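Mannan endo-1,4-beta-mannosidase (Bacillus subtilis, PDB 3CBW) catalyses the random endo-hydrolysis of beta-1,4-mannosidic linkages in mannan, galactomannan and glucomannan, and so takes part in glucomannan degradation. Local coordinates at residues V167-W181 and H219-K233. The protein carries 3 engineered substitutions. Sequence-based numbering, arbitrary orientation. Where two conformers were deposited one is given.
Sequences VPVLFRPLHEMNGEW and HLIWVYSPDANRDFK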
ATOM      1  N   VAL A 167      -0.888  -0.290  17.005  1.00  9.30           N
ATOM      2  CA  VAL A 167      -1.121   0.547  15.828  1.00  9.47           C
ATOM      3  C   VAL A 167      -1.432  -0.319  14.604  1.00  9.16           C
ATOM      4  O   VAL A 167      -0.578  -1.100  14.175  1.00  8.97           O
ATOM      5  CB  VAL A 167       0.121   1.396  15.539  1.00  9.63           C
ATOM      6  CG1 VAL A 167      -0.037   2.188  14.244  1.00 11.18           C
ATOM      7  CG2 VAL A 167       0.413   2.321  16.724  1.00 11.35           C
ATOM      8  N   PRO A 168      -2.648  -0.191  14.032  1.00  8.94           N
ATOM      9  CA  PRO A 168      -2.962  -0.906  12.798  0.50  8.93           C
ATOM     10  C   PRO A 168      -2.131  -0.343  11.646  1.00  8.43           C
ATOM     11  O   PRO A 168      -1.905   0.867  11.586  1.00  9.33           O
ATOM     12  CB  PRO A 168      -4.439  -0.579  12.572  0.50  9.47           C
ATOM     13  CG  PRO A 168      -4.642   0.731  13.247  0.50  9.91           C
ATOM     14  CD  PRO A 168      -3.740   0.712  14.447  0.50  9.51           C
ATOM     15  N   VAL A 169      -1.728  -1.216  10.734  1.00  8.10           N
ATOM     16  CA  VAL A 169      -0.898  -0.813   9.599  1.00  8.24           C
ATOM     17  C   VAL A 169      -1.476  -1.377   8.313  1.00  7.91           C
ATOM     18  O   VAL A 169      -1.738  -2.580   8.223  1.00  7.99           O
ATOM     19  CB  VAL A 169       0.546  -1.370   9.748  1.00  8.77           C
ATOM     20  CG1 VAL A 169       1.401  -1.115   8.496  1.00  9.85           C
ATOM     21  CG2 VAL A 169       1.214  -0.797  10.979  1.00 10.61           C
ATOM     22  N   LEU A 170      -1.649  -0.506   7.321  1.00  7.28           N
ATOM     23  CA  LEU A 170      -1.972  -0.939   5.970  1.00  7.24           C
ATOM     24  C   LEU A 170      -0.661  -1.428   5.357  1.00  7.42           C
ATOM     25  O   LEU A 170       0.228  -0.629   5.058  1.00  8.03           O
ATOM     26  CB  LEU A 170      -2.536   0.237   5.184  1.00  7.60           C
ATOM     27  CG  LEU A 170      -3.883   0.784   5.661  1.00  7.91           C
ATOM     28  CD1 LEU A 170      -4.207   2.138   5.029  1.00  8.83           C
ATOM     29  CD2 LEU A 170      -5.006  -0.215   5.396  1.00 10.33           C
ATOM     30  N   PHE A 171      -0.538  -2.744   5.198  1.00  7.36           N
ATOM     31  CA  PHE A 171       0.727  -3.365   4.772  1.00  7.13           C
ATOM     32  C   PHE A 171       0.568  -3.821   3.336  1.00  6.92           C
ATOM     33  O   PHE A 171      -0.296  -4.657   3.030  1.00  6.89           O
ATOM     34  CB  PHE A 171       1.069  -4.535   5.691  1.00  7.61           C
ATOM     35  CG  PHE A 171       2.393  -5.175   5.400  1.00  6.53           C
ATOM     36  CD1 PHE A 171       3.568  -4.443   5.503  1.00  8.83           C
ATOM     37  CD2 PHE A 171       2.471  -6.524   5.074  1.00  7.45           C
ATOM     38  CE1 PHE A 171       4.798  -5.024   5.250  1.00  9.65           C
ATOM     39  CE2 PHE A 171       3.705  -7.128   4.836  1.00  8.24           C
ATOM     40  CZ  PHE A 171       4.877  -6.378   4.918  1.00  9.21           C
ATOM     41  N   ARG A 172       1.365  -3.232   2.452  1.00  6.95           N
ATOM     42  CA  ARG A 172       1.170  -3.404   1.020  1.00  6.76           C
ATOM     43  C   ARG A 172       2.461  -3.921   0.381  1.00  7.04           C
ATOM     44  O   ARG A 172       3.200  -3.152  -0.214  1.00  7.45           O
ATOM     45  CB  ARG A 172       0.739  -2.060   0.416  1.00  6.97           C
ATOM     46  CG  ARG A 172       0.414  -2.101  -1.073  1.00  7.43           C
ATOM     47  CD  ARG A 172      -0.116  -0.751  -1.533  1.00  8.15           C
ATOM     48  NE  ARG A 172       0.870   0.328  -1.476  1.00  8.22           N
ATOM     49  CZ  ARG A 172       1.580   0.778  -2.501  1.00  8.98           C
ATOM     50  NH1 ARG A 172       1.444   0.253  -3.709  1.00  9.49           N
ATOM     51  NH2 ARG A 172       2.435   1.762  -2.320  1.00 10.10           N
ATOM     52  N   PRO A 173       2.719  -5.236   0.490  1.00  7.17           N
ATOM     53  CA  PRO A 173       3.941  -5.831  -0.050  1.00  7.42           C
ATOM     54  C   PRO A 173       3.780  -6.245  -1.514  1.00  7.02           C
ATOM     55  O   PRO A 173       2.665  -6.529  -1.968  1.00  7.97           O
ATOM     56  CB  PRO A 173       4.099  -7.081   0.800  1.00  7.91           C
ATOM     57  CG  PRO A 173       2.674  -7.537   1.032  1.00  8.06           C
ATOM     58  CD  PRO A 173       1.877  -6.244   1.175  1.00  7.70           C
ATOM     59  N   LEU A 174       4.893  -6.302  -2.246  1.00  7.11           N
ATOM     60  CA  LEU A 174       4.921  -6.948  -3.566  1.00  7.46           C
ATOM     61  C   LEU A 174       3.915  -6.330  -4.528  1.00  7.78           C
ATOM     62  O   LEU A 174       3.193  -7.027  -5.248  1.00  7.88           O
ATOM     63  CB  LEU A 174       4.685  -8.453  -3.437  1.00  8.28           C
ATOM     64  CG  LEU A 174       5.615  -9.235  -2.514  1.00  8.64           C
ATOM     65  CD1 LEU A 174       5.127 -10.665  -2.433  1.00 10.57           C
ATOM     66  CD2 LEU A 174       7.059  -9.185  -2.985  1.00  9.43           C
ATOM     67  N   HIS A 175       3.910  -5.000  -4.570  1.00  7.06           N
ATOM     68  CA  HIS A 175       2.950  -4.252  -5.376  1.00  7.26           C
ATOM     69  C   HIS A 175       3.340  -4.222  -6.856  1.00  7.20           C
ATOM     70  O   HIS A 175       4.484  -4.518  -7.227  1.00  7.34           O
ATOM     71  CB  HIS A 175       2.810  -2.838  -4.810  1.00  7.48           C
ATOM     72  CG  HIS A 175       4.063  -2.026  -4.863  1.00  7.23           C
ATOM     73  ND1 HIS A 175       5.225  -2.376  -4.200  1.00  8.78           N
ATOM     74  CD2 HIS A 175       4.302  -0.826  -5.445  1.00  7.98           C
ATOM     75  CE1 HIS A 175       6.138  -1.442  -4.419  1.00  8.92           C
ATOM     76  NE2 HIS A 175       5.599  -0.484  -5.154  1.00  8.59           N
ATOM     77  N   GLU A 176       2.370  -3.886  -7.701  1.00  7.30           N
ATOM     78  CA  GLU A 176       2.607  -3.722  -9.145  1.00  7.71           C
ATOM     79  C   GLU A 176       3.240  -4.956  -9.779  1.00  7.39           C
ATOM     80  O   GLU A 176       4.089  -4.859 -10.668  1.00  7.75           O
ATOM     81  CB  GLU A 176       3.425  -2.461  -9.441  1.00  7.67           C
ATOM     82  CG  GLU A 176       2.707  -1.207  -8.959  1.00  8.88           C
ATOM     83  CD  GLU A 176       3.537   0.065  -9.003  1.00  8.31           C
ATOM     84  OE1 GLU A 176       4.626   0.090  -9.622  1.00  9.87           O
ATOM     85  OE2 GLU A 176       3.089   1.067  -8.381  1.00  8.22           O
ATOM     86  N   MET A 177       2.802  -6.117  -9.314  1.00  7.77           N
ATOM     87  CA  MET A 177       3.342  -7.396  -9.736  1.00  7.81           C
ATOM     88  C   MET A 177       2.995  -7.758 -11.180  1.00  8.27           C
ATOM     89  O   MET A 177       3.658  -8.612 -11.770  1.00  8.60           O
ATOM     90  CB  MET A 177       2.881  -8.492  -8.773  1.00  8.65           C
ATOM     91  CG  MET A 177       1.427  -8.977  -8.942  1.00  8.61           C
ATOM     92  SD  MET A 177      -0.003  -7.783  -8.767  1.00  6.00           S
ATOM     93  CE  MET A 177       0.174  -7.279  -7.000  1.00  9.02           C
ATOM     94  N   ASN A 178       1.952  -7.134 -11.733  1.00  7.58           N
ATOM     95  CA  ASN A 178       1.615  -7.313 -13.144  1.00  7.51           C
ATOM     96  C   ASN A 178       2.425  -6.386 -14.043  1.00  8.23           C
ATOM     97  O   ASN A 178       2.329  -6.477 -15.268  1.00  9.04           O
ATOM     98  CB  ASN A 178       0.106  -7.149 -13.391  1.00  7.54           C
ATOM     99  CG  ASN A 178      -0.415  -5.791 -12.975  1.00  8.13           C
ATOM    100  OD1 ASN A 178       0.095  -5.184 -12.037  1.00  8.18           O
ATOM    101  ND2 ASN A 178      -1.480  -5.335 -13.628  1.00  9.10           N
ATOM    102  N   GLY A 179       3.222  -5.509 -13.427  1.00  8.31           N
ATOM    103  CA  GLY A 179       4.209  -4.728 -14.161  1.00  8.98           C
ATOM    104  C   GLY A 179       5.476  -5.538 -14.360  1.00  9.59           C
ATOM    105  O   GLY A 179       5.660  -6.608 -13.767  1.00 11.75           O
ATOM    106  N   GLU A 180       6.374  -4.993 -15.168  1.00  9.47           N
ATOM    107  CA  GLU A 180       7.564  -5.712 -15.592  1.00 10.03           C
ATOM    108  C   GLU A 180       8.835  -5.067 -15.061  1.00 10.10           C
ATOM    109  O   GLU A 180       9.932  -5.407 -15.499  1.00 11.40           O
ATOM    110  CB  GLU A 180       7.580  -5.870 -17.128  1.00 10.71           C
ATOM    111  CG  GLU A 180       7.814  -4.581 -17.934  1.00 11.47           C
ATOM    112  CD  GLU A 180       6.576  -3.704 -18.133  1.00 11.05           C
ATOM    113  OE1 GLU A 180       5.461  -4.045 -17.682  1.00 11.07           O
ATOM    114  OE2 GLU A 180       6.728  -2.641 -18.761  1.00 12.97           O
ATOM    115  N   TRP A 181       8.697  -4.153 -14.104  1.00  9.47           N
ATOM    116  CA  TRP A 181       9.841  -3.413 -13.569  1.00  9.73           C
ATOM    117  C   TRP A 181      10.436  -4.036 -12.291  1.00 10.20           C
ATOM    118  O   TRP A 181      11.651  -4.233 -12.220  1.00 11.78           O
ATOM    119  CB  TRP A 181       9.513  -1.920 -13.419  1.00 10.01           C
ATOM    120  CG  TRP A 181       8.162  -1.615 -12.850  1.00  9.41           C
ATOM    121  CD1 TRP A 181       7.862  -1.396 -11.531  1.00  9.46           C
ATOM    122  CD2 TRP A 181       6.932  -1.475 -13.572  1.00  9.58           C
ATOM    123  NE1 TRP A 181       6.523  -1.134 -11.386  1.00  9.05           N
ATOM    124  CE2 TRP A 181       5.930  -1.171 -12.621  1.00  9.32           C
ATOM    125  CE3 TRP A 181       6.581  -1.557 -14.929  1.00 10.04           C
ATOM    126  CZ2 TRP A 181       4.602  -0.967 -12.976  1.00  9.65           C
ATOM    127  CZ3 TRP A 181       5.255  -1.353 -15.284  1.00 10.15           C
ATOM    128  CH2 TRP A 181       4.276  -1.065 -14.307  1.00  9.80           C
ATOM    129  N   HIS A 219      -1.364  -6.855  13.768  1.00  8.52           N
ATOM    130  CA  HIS A 219      -1.826  -5.488  13.545  1.00  8.35           C
ATOM    131  C   HIS A 219      -1.801  -5.132  12.056  1.00  7.99           C
ATOM    132  O   HIS A 219      -1.942  -3.965  11.710  1.00  8.59           O
ATOM    133  CB  HIS A 219      -0.953  -4.518  14.341  1.00  8.57           C
ATOM    134  CG  HIS A 219       0.480  -4.502  13.905  1.00  8.15           C
ATOM    135  ND1 HIS A 219       1.173  -5.652  13.577  1.00  9.27           N
ATOM    136  CD2 HIS A 219       1.336  -3.471  13.703  1.00  8.14           C
ATOM    137  CE1 HIS A 219       2.402  -5.326  13.208  1.00  8.72           C
ATOM    138  NE2 HIS A 219       2.528  -4.011  13.281  1.00  8.14           N
ATOM    139  N   LEU A 220      -1.624  -6.123  11.185  1.00  7.96           N
ATOM    140  CA  LEU A 220      -1.484  -5.867   9.749  1.00  7.73           C
ATOM    141  C   LEU A 220      -2.773  -6.088   8.982  1.00  7.63           C
ATOM    142  O   LEU A 220      -3.492  -7.071   9.192  1.00  8.67           O
ATOM    143  CB  LEU A 220      -0.398  -6.761   9.137  1.00  7.85           C
ATOM    144  CG  LEU A 220       0.986  -6.711   9.791  1.00  8.09           C
ATOM    145  CD1 LEU A 220       1.964  -7.627   9.086  1.00 10.04           C
ATOM    146  CD2 LEU A 220       1.516  -5.269   9.821  1.00 10.03           C
ATOM    147  N   ILE A 221      -3.048  -5.135   8.096  1.00  7.07           N
ATOM    148  CA  ILE A 221      -4.147  -5.203   7.134  1.00  7.60           C
ATOM    149  C   ILE A 221      -3.470  -5.344   5.779  1.00  7.27           C
ATOM    150  O   ILE A 221      -2.680  -4.493   5.382  1.00  7.75           O
ATOM    151  CB  ILE A 221      -5.009  -3.928   7.220  1.00  7.26           C
ATOM    152  CG1 ILE A 221      -5.731  -3.874   8.579  1.00  9.26           C
ATOM    153  CG2 ILE A 221      -6.009  -3.861   6.060  1.00  7.52           C
ATOM    154  CD1 ILE A 221      -6.491  -2.584   8.836  1.00 10.05           C
ATOM    155  N   TRP A 222      -3.751  -6.445   5.094  1.00  6.22           N
ATOM    156  CA  TRP A 222      -2.996  -6.867   3.920  1.00  6.73           C
ATOM    157  C   TRP A 222      -3.574  -6.307   2.629  1.00  6.62           C
ATOM    158  O   TRP A 222      -4.767  -6.504   2.341  1.00  6.51           O
ATOM    159  CB  TRP A 222      -2.949  -8.401   3.882  1.00  6.95           C
ATOM    160  CG  TRP A 222      -2.076  -8.927   4.972  1.00  7.14           C
ATOM    161  CD1 TRP A 222      -2.406  -9.071   6.288  1.00  8.24           C
ATOM    162  CD2 TRP A 222      -0.706  -9.302   4.852  1.00  7.29           C
ATOM    163  NE1 TRP A 222      -1.324  -9.540   6.992  1.00  7.72           N
ATOM    164  CE2 TRP A 222      -0.267  -9.691   6.135  1.00  7.70           C
ATOM    165  CE3 TRP A 222       0.188  -9.387   3.777  1.00  6.95           C
ATOM    166  CZ2 TRP A 222       1.030 -10.149   6.376  1.00  8.45           C
ATOM    167  CZ3 TRP A 222       1.480  -9.842   4.020  1.00  7.81           C
ATOM    168  CH2 TRP A 222       1.893 -10.198   5.310  1.00  7.99           C
ATOM    169  N   VAL A 223      -2.730  -5.619   1.853  1.00  6.76           N
ATOM    170  CA  VAL A 223      -3.188  -4.892   0.658  1.00  7.48           C
ATOM    171  C   VAL A 223      -2.553  -5.484  -0.602  1.00  7.54           C
ATOM    172  O   VAL A 223      -1.329  -5.599  -0.683  1.00  8.34           O
ATOM    173  CB  VAL A 223      -2.869  -3.382   0.773  1.00  7.54           C
ATOM    174  CG1 VAL A 223      -3.422  -2.590  -0.410  1.00  8.18           C
ATOM    175  CG2 VAL A 223      -3.398  -2.814   2.107  1.00  8.08           C
ATOM    176  N   TYR A 224      -3.390  -5.829  -1.586  1.00  6.72           N
ATOM    177  CA  TYR A 224      -2.970  -6.391  -2.884  1.00  7.41           C
ATOM    178  C   TYR A 224      -3.152  -5.306  -3.926  1.00  6.86           C
ATOM    179  O   TYR A 224      -4.285  -4.856  -4.139  1.00  7.37           O
ATOM    180  CB  TYR A 224      -3.869  -7.590  -3.186  1.00  7.78           C
ATOM    181  CG  TYR A 224      -3.819  -8.118  -4.604  1.00  7.29           C
ATOM    182  CD1 TYR A 224      -2.750  -8.915  -5.035  1.00  8.66           C
ATOM    183  CD2 TYR A 224      -4.853  -7.854  -5.507  1.00  7.90           C
ATOM    184  CE1 TYR A 224      -2.695  -9.410  -6.328  1.00  8.17           C
ATOM    185  CE2 TYR A 224      -4.793  -8.349  -6.817  1.00  7.76           C
ATOM    186  CZ  TYR A 224      -3.719  -9.127  -7.205  1.00  8.11           C
ATOM    187  OH  TYR A 224      -3.649  -9.630  -8.479  1.00  9.36           O
ATOM    188  N   SER A 225      -2.064  -4.917  -4.596  1.00  7.12           N
ATOM    189  CA  SER A 225      -2.074  -3.700  -5.413  0.50  7.63           C
ATOM    190  C   SER A 225      -1.412  -3.853  -6.788  1.00  7.30           C
ATOM    191  O   SER A 225      -0.282  -3.405  -7.005  1.00  8.19           O
ATOM    192  CB  SER A 225      -1.464  -2.520  -4.639  0.50  8.32           C
ATOM    193  OG  SER A 225      -0.150  -2.801  -4.184  0.50  9.68           O
ATOM    194  N   PRO A 226      -2.135  -4.451  -7.753  1.00  7.42           N
ATOM    195  CA  PRO A 226      -1.653  -4.433  -9.129  1.00  7.74           C
ATOM    196  C   PRO A 226      -1.591  -3.020  -9.713  1.00  7.74           C
ATOM    197  O   PRO A 226      -2.234  -2.082  -9.206  1.00  7.96           O
ATOM    198  CB  PRO A 226      -2.712  -5.232  -9.876  1.00  8.18           C
ATOM    199  CG  PRO A 226      -3.919  -5.257  -8.986  1.00  9.74           C
ATOM    200  CD  PRO A 226      -3.425  -5.149  -7.602  1.00  7.64           C
ATOM    201  N   ASP A 227      -0.815  -2.884 -10.780  1.00  7.54           N
ATOM    202  CA  ASP A 227      -0.759  -1.652 -11.546  1.00  8.33           C
ATOM    203  C   ASP A 227      -1.964  -1.542 -12.485  1.00  8.20           C
ATOM    204  O   ASP A 227      -2.305  -2.500 -13.186  1.00  8.95           O
ATOM    205  CB  ASP A 227       0.521  -1.649 -12.370  1.00  8.61           C
ATOM    206  CG  ASP A 227       0.881  -0.285 -12.850  1.00 10.28           C
ATOM    207  OD1 ASP A 227       1.590   0.409 -12.097  1.00 12.42           O
ATOM    208  OD2 ASP A 227       0.447   0.093 -13.960  1.00 13.68           O
ATOM    209  N   ALA A 228      -2.553  -0.348 -12.553  1.00  8.33           N
ATOM    210  CA  ALA A 228      -3.703  -0.091 -13.426  1.00  8.77           C
ATOM    211  C   ALA A 228      -3.375  -0.137 -14.909  1.00  9.42           C
ATOM    212  O   ALA A 228      -4.265  -0.334 -15.732  1.00  9.98           O
ATOM    213  CB  ALA A 228      -4.322   1.250 -13.093  1.00  9.40           C
ATOM    214  N   ASN A 229      -2.108   0.067 -15.253  1.00  9.79           N
ATOM    215  CA  ASN A 229      -1.716   0.214 -16.644  1.00 10.79           C
ATOM    216  C   ASN A 229      -1.121  -1.042 -17.258  1.00  9.91           C
ATOM    217  O   ASN A 229      -0.472  -0.969 -18.296  1.00 10.47           O
ATOM    218  CB  ASN A 229      -0.759   1.411 -16.801  1.00 12.44           C
ATOM    219  CG  ASN A 229      -1.403   2.741 -16.422  1.00 17.03           C
ATOM    220  OD1 ASN A 229      -2.628   2.880 -16.434  1.00 21.10           O
ATOM    221  ND2 ASN A 229      -0.576   3.723 -16.080  1.00 20.75           N
ATOM    222  N   ARG A 230      -1.376  -2.187 -16.635  1.00  9.21           N
ATOM    223  CA  ARG A 230      -0.971  -3.478 -17.183  1.00  9.53           C
ATOM    224  C   ARG A 230      -2.101  -4.482 -17.024  1.00  9.91           C
ATOM    225  O   ARG A 230      -2.989  -4.302 -16.188  1.00  9.64           O
ATOM    226  CB  ARG A 230       0.294  -3.984 -16.480  1.00  9.58           C
ATOM    227  CG  ARG A 230       1.536  -3.121 -16.705  1.00  9.85           C
ATOM    228  CD  ARG A 230       2.005  -3.181 -18.151  1.00 10.24           C
ATOM    229  NE  ARG A 230       3.278  -2.491 -18.361  1.00 10.12           N
ATOM    230  CZ  ARG A 230       3.402  -1.194 -18.631  1.00 11.40           C
ATOM    231  NH1 ARG A 230       2.333  -0.404 -18.724  1.00 12.77           N
ATOM    232  NH2 ARG A 230       4.611  -0.683 -18.822  1.00 12.47           N
ATOM    233  N   ASP A 231      -2.064  -5.536 -17.832  1.00 11.12           N
ATOM    234  CA  ASP A 231      -3.077  -6.581 -17.793  1.00 11.83           C
ATOM    235  C   ASP A 231      -2.946  -7.449 -16.542  1.00 11.73           C
ATOM    236  O   ASP A 231      -2.040  -7.253 -15.724  1.00 11.48           O
ATOM    237  CB  ASP A 231      -2.955  -7.471 -19.042  1.00 12.45           C
ATOM    238  CG  ASP A 231      -3.176  -6.714 -20.342  1.00 14.85           C
ATOM    239  OD1 ASP A 231      -3.852  -5.664 -20.340  1.00 16.46           O
ATOM    240  OD2 ASP A 231      -2.675  -7.205 -21.380  1.00 17.54           O
ATOM    241  N   PHE A 232      -3.868  -8.398 -16.398  1.00 12.66           N
ATOM    242  CA  PHE A 232      -3.777  -9.476 -15.415  1.00 13.26           C
ATOM    243  C   PHE A 232      -3.972  -9.007 -13.988  1.00 13.14           C
ATOM    244  O   PHE A 232      -3.319  -9.509 -13.076  1.00 13.96           O
ATOM    245  CB  PHE A 232      -2.451 -10.253 -15.539  1.00 14.09           C
ATOM    246  CG  PHE A 232      -2.027 -10.514 -16.958  1.00 14.68           C
ATOM    247  CD1 PHE A 232      -2.859 -11.194 -17.841  1.00 16.42           C
ATOM    248  CD2 PHE A 232      -0.798 -10.056 -17.413  1.00 15.14           C
ATOM    249  CE1 PHE A 232      -2.464 -11.412 -19.164  1.00 17.23           C
ATOM    250  CE2 PHE A 232      -0.396 -10.270 -18.719  1.00 16.20           C
ATOM    251  CZ  PHE A 232      -1.228 -10.942 -19.599  1.00 16.12           C
ATOM    252  N   LYS A 233      -4.887  -8.069 -13.781  1.00 12.60           N
ATOM    253  CA  LYS A 233      -5.062  -7.496 -12.451  1.00 12.89           C
ATOM    254  C   LYS A 233      -5.482  -8.511 -11.414  1.00 12.14           C
ATOM    255  O   LYS A 233      -5.112  -8.371 -10.258  1.00 12.32           O
ATOM    256  CB  LYS A 233      -6.101  -6.381 -12.452  1.00 13.46           C
ATOM    257  CG  LYS A 233      -5.588  -5.006 -12.742  1.00 17.29           C
ATOM    258  CD  LYS A 233      -5.885  -4.650 -14.151  1.00 17.34           C
ATOM    259  CE  LYS A 233      -5.508  -3.226 -14.481  1.00 16.69           C
ATOM    260  NZ  LYS A 233      -5.480  -3.083 -15.945  1.00 16.46           N
TER
HETATM  261  O   HOH W   1       0.329  -5.358  -2.965  1.00  9.55           O
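Asn178 ND2 is gripped by two backbone carbonyls, Asp227 O at 3.0 Å and Asp231 O at 2.9 Å, both close to its amide plane, while its OD1 takes the N-H of Asp227 on a lone pair. The amide thereby ties together the loops that follow two adjacent parallel strands of the TIM barrel, 169-172 and 220-224. With CG between the backbone N and the carbonyl carbon (chi1 59°), the short side chain reaches into the curve of 227-231. Beyond it, Arg230 meets Glu180 side-on: NE binds OE1 at 2.8 Å and NH2 binds OE2, each on a syn lone pair. Trp181, a probable substrate-binding residue, lays its CZ3 over the guanidinium face and gives NE1 to Glu176 OE1 (2.9 Å), on the likely proton donor. Asp227 OD1 lies 3.9 Å from that same Glu176 OE1, the carboxylate planes 82° apart. Glu176 N bonds to Ser225 O, just past strand 220-224. Arg172, bonded through NE to Gln110 and salt-bridged to Asp249 and to Glu275, the probable nucleophile, adds a weak NH1 bond to Ser225 OG. On the barrel's outer face, toward helix 194-214, Phe171 turns its edge to the Trp222 face, CE2 coming 3.6 Å from CH2.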